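Local structure of glycosyl hydrolase family 2, TIM barrel domain protein (Faecalibacterium prausnitzii A2-165, 6ED2) at residues 222-230 with 252-263; 236-245 with 273-283. The protein is a gut bacterial beta-glucuronidase of glycosyl hydrolase family 2 that probably releases glucuronic acid from beta-glucuronide conjugates. All blocks are in the same frame, centred on the assembly; numbering follows the deposited sequence.

Contact 1 (222-230 with 252-263); sequences TGAEIDYTV and SSGTTGTLVVKN
Tyr-228 fits its ring against the turn around Gly-254 and Thr-255 and the start of the next strand, with Gly-257 over one face and Gly-254 O at the edge. Its CG sits between the backbone N and the carbonyl carbon (chi1 72°), which swings the ring across toward this turn. The face takes the backbone of Gly-257, whose N lies 3.5 Å above the plane and is offset toward the rim. At the edge, Tyr-228 OH donates to Gly-254 O at 2.6 Å and lies 2.8 Å from Ser-252 OG. A CB on Gly-257 would collide with this hydroxyl, so the bare backbone is part of the fit. The tight side continues along the antiparallel pairs of strands 223-230 and 256-262. Leu-259 CG touches Tyr-228 CD2 at 4.1 Å, Ile-226 CB faces Leu-259 CB at 4.2 Å, and Ile-226 CD1 reaches Val-261 CG2. Leu-242 and Val-240 of strand 238-244 pack against this buried face.

The face bearing Glu-225, Asp-227 and Thr-229 is looser and partly solvent-exposed. Its paired side chains mostly graze one another, as with Thr-229 CG2 and Thr-256 CG2 at 4.0 Å. The polar link across is Thr-258 OG1 donating to Asp-227 OD1 at 2.8 Å, on the anti side of the oxygen and 34° out of the carboxylate plane. The same OD1 forms a salt bridge with Arg-218 of strand 210-219, which also binds Glu-225 OE2.

The strands therefore form the middle and one edge of the three-stranded sheet in an immunoglobulin-like beta-sandwich, a domain known from family 2 hydrolases. Chemically, the aliphatic face seals against the other sheet while the hydroxyl of the buried Tyr-228 is satisfied by the main-chain Gly-254 O; the outer acids, held by one arginine, probably keep their negative charge.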
loop_
_atom_site.group_PDB
_atom_site.type_symbol
_atom_site.label_atom_id
_atom_site.label_comp_id
_atom_site.label_asym_id
_atom_site.label_seq_id
_atom_site.Cartn_x
_atom_site.Cartn_y
_atom_site.Cartn_z
ATOM N N THR A 222 20.275 -54.288 -8.532
ATOM C CA THR A 222 19.986 -54.129 -9.951
ATOM C C THR A 222 18.723 -53.325 -10.234
ATOM O O THR A 222 18.379 -53.137 -11.405
ATOM C CB THR A 222 19.851 -55.500 -10.609
ATOM O OG1 THR A 222 18.875 -56.264 -9.887
ATOM C CG2 THR A 222 21.184 -56.224 -10.580
ATOM N N GLY A 223 18.008 -52.870 -9.208
ATOM C CA GLY A 223 16.847 -52.046 -9.460
ATOM C C GLY A 223 15.991 -51.880 -8.230
ATOM O O GLY A 223 16.470 -51.429 -7.189
ATOM N N ALA A 224 14.724 -52.267 -8.330
ATOM C CA ALA A 224 13.812 -52.086 -7.219
ATOM C C ALA A 224 12.724 -53.137 -7.294
ATOM O O ALA A 224 12.511 -53.773 -8.329
ATOM C CB ALA A 224 13.205 -50.681 -7.221
ATOM N N GLU A 225 12.040 -53.314 -6.175
ATOM C CA GLU A 225 10.899 -54.208 -6.082
ATOM C C GLU A 225 9.746 -53.479 -5.412
ATOM O O GLU A 225 9.945 -52.724 -4.460
ATOM C CB GLU A 225 11.238 -55.476 -5.287
ATOM C CG GLU A 225 12.492 -56.160 -5.777
ATOM C CD GLU A 225 12.673 -57.537 -5.188
ATOM O OE1 GLU A 225 13.308 -58.386 -5.856
ATOM O OE2 GLU A 225 12.191 -57.763 -4.056
ATOM N N ILE A 226 8.543 -53.708 -5.922
ATOM C CA ILE A 226 7.324 -53.140 -5.379
ATOM C C ILE A 226 6.455 -54.301 -4.938
ATOM O O ILE A 226 6.011 -55.090 -5.781
ATOM C CB ILE A 226 6.569 -52.280 -6.413
ATOM C CG1 ILE A 226 7.505 -51.269 -7.091
ATOM C CG2 ILE A 226 5.387 -51.606 -5.741
ATOM C CD1 ILE A 226 6.921 -50.627 -8.371
ATOM N N ASP A 227 6.215 -54.413 -3.630
ATOM C CA ASP A 227 5.211 -55.332 -3.115
ATOM C C ASP A 227 3.863 -54.624 -3.140
ATOM O O ASP A 227 3.734 -53.493 -2.656
ATOM C CB ASP A 227 5.524 -55.789 -1.687
ATOM C CG ASP A 227 6.859 -56.543 -1.572
ATOM O OD1 ASP A 227 7.340 -57.130 -2.569
ATOM O OD2 ASP A 227 7.426 -56.540 -0.458
ATOM N N TYR A 228 2.857 -55.296 -3.680
ATOM C CA TYR A 228 1.554 -54.701 -3.835
ATOM C C TYR A 228 0.511 -55.617 -3.219
ATOM O O TYR A 228 0.700 -56.829 -3.119
ATOM C CB TYR A 228 1.241 -54.440 -5.329
ATOM C CG TYR A 228 0.971 -55.702 -6.127
ATOM C CD1 TYR A 228 -0.281 -56.289 -6.121
ATOM C CD2 TYR A 228 1.962 -56.301 -6.884
ATOM C CE1 TYR A 228 -0.537 -57.436 -6.829
ATOM C CE2 TYR A 228 1.705 -57.464 -7.610
ATOM C CZ TYR A 228 0.452 -58.023 -7.570
ATOM O OH TYR A 228 0.155 -59.178 -8.275
ATOM N N THR A 229 -0.602 -55.017 -2.815
ATOM C CA THR A 229 -1.849 -55.732 -2.658
ATOM C C THR A 229 -2.899 -55.027 -3.508
ATOM O O THR A 229 -2.774 -53.833 -3.809
ATOM C CB THR A 229 -2.292 -55.806 -1.169
ATOM O OG1 THR A 229 -2.762 -54.526 -0.718
ATOM C CG2 THR A 229 -1.133 -56.265 -0.274
ATOM N N VAL A 230 -3.928 -55.775 -3.897
ATOM C CA VAL A 230 -5.117 -55.233 -4.542
ATOM C C VAL A 230 -6.343 -55.780 -3.820
ATOM O O VAL A 230 -6.439 -56.987 -3.587
ATOM C CB VAL A 230 -5.178 -55.609 -6.038
ATOM C CG1 VAL A 230 -6.488 -55.082 -6.666
ATOM C CG2 VAL A 230 -3.966 -55.093 -6.758
ATOM N N SER A 252 2.532 -58.936 -12.975
ATOM C CA SER A 252 2.326 -59.945 -11.951
ATOM C C SER A 252 0.854 -60.321 -11.927
ATOM O O SER A 252 -0.012 -59.459 -12.086
ATOM C CB SER A 252 2.789 -59.426 -10.576
ATOM O OG SER A 252 2.403 -60.289 -9.516
ATOM N N SER A 253 0.584 -61.609 -11.763
ATOM C CA SER A 253 -0.759 -62.103 -11.497
ATOM C C SER A 253 -0.971 -62.253 -10.001
ATOM O O SER A 253 -0.041 -62.564 -9.260
ATOM C CB SER A 253 -0.979 -63.458 -12.161
ATOM O OG SER A 253 -0.429 -63.444 -13.458
ATOM N N GLY A 254 -2.192 -62.037 -9.568
ATOM C CA GLY A 254 -2.585 -62.209 -8.185
ATOM C C GLY A 254 -2.875 -60.880 -7.506
ATOM O O GLY A 254 -2.311 -59.834 -7.858
ATOM N N THR A 255 -3.760 -60.923 -6.498
ATOM C CA THR A 255 -4.074 -59.760 -5.671
ATOM C C THR A 255 -2.980 -59.406 -4.682
ATOM O O THR A 255 -3.137 -58.430 -3.947
ATOM C CB THR A 255 -5.355 -59.966 -4.873
ATOM O OG1 THR A 255 -5.325 -61.254 -4.249
ATOM C CG2 THR A 255 -6.556 -59.840 -5.760
ATOM N N THR A 256 -1.914 -60.192 -4.608
ATOM C CA THR A 256 -0.698 -59.812 -3.911
ATOM C C THR A 256 0.455 -60.268 -4.781
ATOM O O THR A 256 0.306 -61.187 -5.591
ATOM C CB THR A 256 -0.579 -60.452 -2.515
ATOM O OG1 THR A 256 -0.589 -61.877 -2.661
ATOM C CG2 THR A 256 -1.731 -60.036 -1.613
ATOM N N GLY A 257 1.597 -59.613 -4.631
ATOM C CA GLY A 257 2.742 -59.996 -5.420
ATOM C C GLY A 257 3.821 -58.938 -5.341
ATOM O O GLY A 257 3.759 -58.008 -4.533
ATOM N N THR A 258 4.806 -59.106 -6.210
ATOM C CA THR A 258 5.967 -58.240 -6.267
ATOM C C THR A 258 6.208 -57.863 -7.718
ATOM O O THR A 258 6.218 -58.735 -8.590
ATOM C CB THR A 258 7.191 -58.942 -5.663
ATOM O OG1 THR A 258 6.915 -59.252 -4.289
ATOM C CG2 THR A 258 8.422 -58.045 -5.733
ATOM N N LEU A 259 6.371 -56.570 -7.989
ATOM C CA LEU A 259 6.811 -56.116 -9.304
ATOM C C LEU A 259 8.313 -55.884 -9.232
ATOM O O LEU A 259 8.786 -55.118 -8.389
ATOM C CB LEU A 259 6.070 -54.850 -9.740
ATOM C CG LEU A 259 4.540 -54.975 -9.724
ATOM C CD1 LEU A 259 3.901 -53.608 -9.674
ATOM C CD2 LEU A 259 4.032 -55.793 -10.923
ATOM N N VAL A 260 9.058 -56.568 -10.086
ATOM C CA VAL A 260 10.510 -56.423 -10.157
ATOM C C VAL A 260 10.820 -55.454 -11.280
ATOM O O VAL A 260 10.460 -55.709 -12.435
ATOM C CB VAL A 260 11.194 -57.782 -10.391
ATOM C CG1 VAL A 260 12.698 -57.629 -10.465
ATOM C CG2 VAL A 260 10.807 -58.755 -9.287
ATOM N N VAL A 261 11.484 -54.342 -10.958
ATOM C CA VAL A 261 11.775 -53.297 -11.938
ATOM C C VAL A 261 13.288 -53.169 -12.053
ATOM O O VAL A 261 13.937 -52.503 -11.232
ATOM C CB VAL A 261 11.133 -51.955 -11.574
ATOM C CG1 VAL A 261 11.371 -50.947 -12.682
ATOM C CG2 VAL A 261 9.645 -52.124 -11.321
ATOM N N LYS A 262 13.850 -53.775 -13.092
ATOM C CA LYS A 262 15.290 -53.724 -13.303
ATOM C C LYS A 262 15.716 -52.332 -13.760
ATOM O O LYS A 262 15.058 -51.708 -14.597
ATOM C CB LYS A 262 15.707 -54.777 -14.328
ATOM C CG LYS A 262 17.195 -55.061 -14.348
ATOM C CD LYS A 262 17.529 -56.136 -15.375
ATOM C CE LYS A 262 18.939 -55.964 -15.932
ATOM N NZ LYS A 262 19.194 -56.903 -17.064
ATOM N N ASN A 263 16.822 -51.843 -13.195
ATOM C CA ASN A 263 17.314 -50.495 -13.489
ATOM C C ASN A 263 16.220 -49.455 -13.261
ATOM O O ASN A 263 16.052 -48.522 -14.046
ATOM C CB ASN A 263 17.863 -50.405 -14.913
ATOM C CG ASN A 263 18.956 -51.416 -15.174
ATOM O OD1 ASN A 263 19.941 -51.482 -14.435
ATOM N ND2 ASN A 263 18.794 -52.211 -16.225
#

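Contact 2 (236-245 with 273-283); sequences HPVTVELYDG and YLYDLVIRIHE
Asp-244 reaches past the end of the strand pair to Tyr-273 and Tyr-275, its CG anti to the backbone N (chi1 -173°). CB rests on Tyr-275 CE1 at 3.7 Å, and CG stays near the same atom, approaching obliquely. At the tip, OD1 accepts a hydrogen bond from Tyr-273 OH at 2.6 Å, on the syn side and 19° out of the carboxylate plane. OD2 accepts from a water at 2.9 Å, which also bonds Tyr-275 OH, itself hydrogen-bonded to Arg-265 N. An alanine here would keep the CB contact but would probably leave Tyr-273 OH without its acceptor and cost the water one of its partners.

Between the strands, the face of Val-238, Val-240 and Leu-242 packs apolar: Val-240 CG1 meets Leu-277 CD1 at 3.5 Å, tighter than usual. The other face is mixed: Tyr-243 CD1 touches Val-278 CG2 at 3.8 Å, while Thr-239 OG1 meets the edge of the His-282 ring in a weak bond to NE2 at 3.4 Å. Glu-241 OE2 pairs with Arg-248. Thr-239 and Glu-241 belong to a magnesium site, carried here on the outer face of an antiparallel sheet in the immunoglobulin-like sandwich.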
loop_
_atom_site.group_PDB
_atom_site.type_symbol
_atom_site.label_atom_id
_atom_site.label_comp_id
_atom_site.label_asym_id
_atom_site.label_seq_id
_atom_site.Cartn_x
_atom_site.Cartn_y
_atom_site.Cartn_z
ATOM N N HIS A 236 -12.873 -62.671 -9.065
ATOM C CA HIS A 236 -12.183 -62.905 -10.321
ATOM C C HIS A 236 -10.734 -62.441 -10.268
ATOM O O HIS A 236 -10.397 -61.505 -9.540
ATOM C CB HIS A 236 -12.939 -62.223 -11.464
ATOM C CG HIS A 236 -14.174 -62.967 -11.839
ATOM N ND1 HIS A 236 -15.428 -62.593 -11.409
ATOM C CD2 HIS A 236 -14.336 -64.138 -12.503
ATOM C CE1 HIS A 236 -16.317 -63.474 -11.835
ATOM N NE2 HIS A 236 -15.679 -64.422 -12.501
ATOM N N PRO A 237 -9.868 -63.093 -11.032
ATOM C CA PRO A 237 -8.424 -62.877 -10.894
ATOM C C PRO A 237 -7.977 -61.472 -11.262
ATOM O O PRO A 237 -8.612 -60.762 -12.052
ATOM C CB PRO A 237 -7.823 -63.903 -11.866
ATOM C CG PRO A 237 -8.939 -64.207 -12.831
ATOM C CD PRO A 237 -10.180 -64.165 -11.993
ATOM N N VAL A 238 -6.810 -61.113 -10.719
ATOM C CA VAL A 238 -6.223 -59.784 -10.827
ATOM C C VAL A 238 -4.864 -59.900 -11.488
ATOM O O VAL A 238 -4.095 -60.814 -11.174
ATOM C CB VAL A 238 -6.087 -59.117 -9.439
ATOM C CG1 VAL A 238 -5.095 -57.947 -9.494
ATOM C CG2 VAL A 238 -7.442 -58.648 -8.944
ATOM N N THR A 239 -4.563 -58.979 -12.405
ATOM C CA THR A 239 -3.201 -58.797 -12.884
ATOM C C THR A 239 -2.800 -57.346 -12.671
ATOM O O THR A 239 -3.643 -56.447 -12.633
ATOM C CB THR A 239 -3.038 -59.160 -14.366
ATOM O OG1 THR A 239 -3.614 -58.125 -15.160
ATOM C CG2 THR A 239 -3.740 -60.466 -14.689
ATOM N N VAL A 240 -1.508 -57.129 -12.500
ATOM C CA VAL A 240 -0.951 -55.807 -12.274
ATOM C C VAL A 240 0.248 -55.657 -13.195
ATOM O O VAL A 240 1.083 -56.562 -13.281
ATOM C CB VAL A 240 -0.532 -55.603 -10.806
ATOM C CG1 VAL A 240 -0.031 -54.193 -10.600
ATOM C CG2 VAL A 240 -1.689 -55.907 -9.865
ATOM N N GLU A 241 0.328 -54.530 -13.888
ATOM C CA GLU A 241 1.400 -54.270 -14.829
ATOM C C GLU A 241 1.960 -52.887 -14.560
ATOM O O GLU A 241 1.252 -51.992 -14.094
ATOM C CB GLU A 241 0.911 -54.348 -16.285
ATOM C CG GLU A 241 0.352 -55.697 -16.690
ATOM C CD GLU A 241 -0.422 -55.618 -17.991
ATOM O OE1 GLU A 241 -1.553 -55.086 -17.979
ATOM O OE2 GLU A 241 0.105 -56.067 -19.027
ATOM N N LEU A 242 3.238 -52.714 -14.872
ATOM C CA LEU A 242 3.911 -51.437 -14.694
ATOM C C LEU A 242 4.524 -51.041 -16.025
ATOM O O LEU A 242 5.289 -51.818 -16.610
ATOM C CB LEU A 242 4.977 -51.526 -13.604
ATOM C CG LEU A 242 5.389 -50.183 -13.018
ATOM C CD1 LEU A 242 4.215 -49.528 -12.308
ATOM C CD2 LEU A 242 6.578 -50.384 -12.080
ATOM N N TYR A 243 4.180 -49.845 -16.508
ATOM C CA TYR A 243 4.655 -49.351 -17.794
ATOM C C TYR A 243 5.557 -48.143 -17.609
ATOM O O TYR A 243 5.264 -47.249 -16.806
ATOM C CB TYR A 243 3.491 -48.975 -18.712
ATOM C CG TYR A 243 2.811 -50.175 -19.309
ATOM C CD1 TYR A 243 1.805 -50.832 -18.619
ATOM C CD2 TYR A 243 3.192 -50.671 -20.552
ATOM C CE1 TYR A 243 1.176 -51.920 -19.151
ATOM C CE2 TYR A 243 2.568 -51.788 -21.092
ATOM C CZ TYR A 243 1.558 -52.404 -20.381
ATOM O OH TYR A 243 0.907 -53.506 -20.879
ATOM N N ASP A 244 6.655 -48.138 -18.350
ATOM C CA ASP A 244 7.495 -46.961 -18.546
ATOM C C ASP A 244 7.239 -46.490 -19.973
ATOM O O ASP A 244 7.822 -47.022 -20.921
ATOM C CB ASP A 244 8.963 -47.294 -18.330
ATOM C CG ASP A 244 9.845 -46.068 -18.369
ATOM O OD1 ASP A 244 9.285 -44.955 -18.431
ATOM O OD2 ASP A 244 11.088 -46.218 -18.335
ATOM N N GLY A 245 6.358 -45.515 -20.137
ATOM C CA GLY A 245 5.932 -45.195 -21.491
ATOM C C GLY A 245 5.148 -46.367 -22.048
ATOM O O GLY A 245 4.227 -46.879 -21.395
ATOM N N TYR A 273 10.211 -39.277 -10.932
ATOM C CA TYR A 273 9.958 -40.176 -12.043
ATOM C C TYR A 273 8.772 -41.047 -11.686
ATOM O O TYR A 273 8.750 -41.658 -10.617
ATOM C CB TYR A 273 11.170 -41.044 -12.374
ATOM C CG TYR A 273 11.086 -41.603 -13.765
ATOM C CD1 TYR A 273 11.575 -40.882 -14.846
ATOM C CD2 TYR A 273 10.479 -42.835 -14.011
ATOM C CE1 TYR A 273 11.491 -41.373 -16.127
ATOM C CE2 TYR A 273 10.386 -43.337 -15.302
ATOM C CZ TYR A 273 10.902 -42.600 -16.355
ATOM O OH TYR A 273 10.838 -43.079 -17.646
ATOM N N LEU A 274 7.790 -41.098 -12.575
ATOM C CA LEU A 274 6.551 -41.823 -12.340
ATOM C C LEU A 274 6.416 -42.937 -13.368
ATOM O O LEU A 274 6.835 -42.787 -14.523
ATOM C CB LEU A 274 5.337 -40.877 -12.402
ATOM C CG LEU A 274 5.298 -39.825 -11.280
ATOM C CD1 LEU A 274 4.115 -38.879 -11.436
ATOM C CD2 LEU A 274 5.278 -40.494 -9.887
ATOM N N TYR A 275 5.870 -44.067 -12.928
ATOM C CA TYR A 275 5.535 -45.194 -13.782
ATOM C C TYR A 275 4.026 -45.319 -13.863
ATOM O O TYR A 275 3.300 -44.898 -12.964
ATOM C CB TYR A 275 6.113 -46.507 -13.243
ATOM C CG TYR A 275 7.598 -46.688 -13.444
ATOM C CD1 TYR A 275 8.097 -47.432 -14.520
ATOM C CD2 TYR A 275 8.504 -46.159 -12.536
ATOM C CE1 TYR A 275 9.474 -47.620 -14.687
ATOM C CE2 TYR A 275 9.866 -46.340 -12.687
ATOM C CZ TYR A 275 10.350 -47.066 -13.766
ATOM O OH TYR A 275 11.710 -47.231 -13.896
ATOM N N ASP A 276 3.552 -45.941 -14.926
ATOM C CA ASP A 276 2.121 -46.122 -15.121
ATOM C C ASP A 276 1.725 -47.500 -14.611
ATOM O O ASP A 276 2.305 -48.512 -15.024
ATOM C CB ASP A 276 1.743 -45.942 -16.589
ATOM C CG ASP A 276 1.945 -44.515 -17.063
ATOM O OD1 ASP A 276 1.332 -43.604 -16.475
ATOM O OD2 ASP A 276 2.733 -44.301 -18.003
ATOM N N LEU A 277 0.754 -47.529 -13.708
ATOM C CA LEU A 277 0.291 -48.755 -13.084
ATOM C C LEU A 277 -1.042 -49.144 -13.705
ATOM O O LEU A 277 -1.951 -48.312 -13.797
ATOM C CB LEU A 277 0.149 -48.558 -11.570
ATOM C CG LEU A 277 -0.232 -49.760 -10.699
ATOM C CD1 LEU A 277 0.856 -50.826 -10.747
ATOM C CD2 LEU A 277 -0.444 -49.318 -9.276
ATOM N N VAL A 278 -1.157 -50.402 -14.129
ATOM C CA VAL A 278 -2.381 -50.926 -14.729
ATOM C C VAL A 278 -2.853 -52.110 -13.898
ATOM O O VAL A 278 -2.189 -53.153 -13.861
ATOM C CB VAL A 278 -2.167 -51.344 -16.188
ATOM C CG1 VAL A 278 -3.467 -51.875 -16.796
ATOM C CG2 VAL A 278 -1.615 -50.185 -16.983
ATOM N N ILE A 279 -4.013 -51.973 -13.260
ATOM C CA ILE A 279 -4.612 -53.047 -12.479
ATOM C C ILE A 279 -5.879 -53.513 -13.176
ATOM O O ILE A 279 -6.802 -52.717 -13.384
ATOM C CB ILE A 279 -4.941 -52.604 -11.042
ATOM C CG1 ILE A 279 -3.749 -51.936 -10.355
ATOM C CG2 ILE A 279 -5.464 -53.799 -10.241
ATOM C CD1 ILE A 279 -4.149 -51.241 -9.069
ATOM N N ARG A 280 -5.961 -54.813 -13.466
ATOM C CA ARG A 280 -7.099 -55.352 -14.201
ATOM C C ARG A 280 -7.698 -56.561 -13.494
ATOM O O ARG A 280 -6.978 -57.382 -12.919
ATOM C CB ARG A 280 -6.681 -55.736 -15.634
ATOM C CG ARG A 280 -6.382 -54.544 -16.514
ATOM C CD ARG A 280 -6.149 -54.963 -17.952
ATOM N NE ARG A 280 -6.364 -53.840 -18.857
ATOM C CZ ARG A 280 -6.552 -53.958 -20.168
ATOM N NH1 ARG A 280 -6.544 -55.157 -20.745
ATOM N NH2 ARG A 280 -6.751 -52.875 -20.905
ATOM N N ILE A 281 -9.024 -56.657 -13.542
ATOM C CA ILE A 281 -9.760 -57.864 -13.189
ATOM C C ILE A 281 -10.207 -58.538 -14.480
ATOM O O ILE A 281 -10.668 -57.861 -15.409
ATOM C CB ILE A 281 -10.968 -57.540 -12.292
ATOM C CG1 ILE A 281 -10.533 -56.760 -11.048
ATOM C CG2 ILE A 281 -11.732 -58.829 -11.912
ATOM C CD1 ILE A 281 -11.703 -56.235 -10.223
ATOM N N HIS A 282 -10.074 -59.867 -14.551
ATOM C CA HIS A 282 -10.451 -60.639 -15.732
ATOM C C HIS A 282 -11.473 -61.710 -15.389
ATOM O O HIS A 282 -11.394 -62.347 -14.331
ATOM C CB HIS A 282 -9.249 -61.322 -16.368
ATOM C CG HIS A 282 -8.151 -60.384 -16.745
ATOM N ND1 HIS A 282 -8.057 -59.810 -17.995
ATOM C CD2 HIS A 282 -7.102 -59.912 -16.032
ATOM C CE1 HIS A 282 -6.993 -59.029 -18.037
ATOM N NE2 HIS A 282 -6.393 -59.078 -16.861
ATOM N N GLU A 283 -12.428 -61.908 -16.293
ATOM C CA GLU A 283 -13.312 -63.073 -16.301
ATOM C C GLU A 283 -13.025 -63.780 -17.622
ATOM O O GLU A 283 -13.451 -63.323 -18.686
ATOM C CB GLU A 283 -14.779 -62.681 -16.166
ATOM C CG GLU A 283 -15.762 -63.856 -16.305
ATOM C CD GLU A 283 -17.083 -63.623 -15.572
ATOM O OE1 GLU A 283 -17.498 -62.449 -15.431
ATOM O OE2 GLU A 283 -17.707 -64.619 -15.129
HETATM O O HOH W 1 12.643 -48.054 -16.674
#

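Contacts 1 and 2 are neighbouring strand pairs, one in each sheet of the same sandwich, their centres about 11 Å apart. They meet through Tyr-228 CE1 against Val-240 CG2 at 3.6 Å, and through the backbone of 252-254, which pairs with 238-240 before the chain crosses to the other sheet. The buried side of each is aliphatic and belongs to the shared interior, with the tyrosine hydroxyl as the polar intruder in contact 1. Their outer faces differ: contact 1 carries threonines and two acids that share Arg-218, whereas contact 2 carries the magnesium residues, a histidine and charged side chains with partners on adjacent strands.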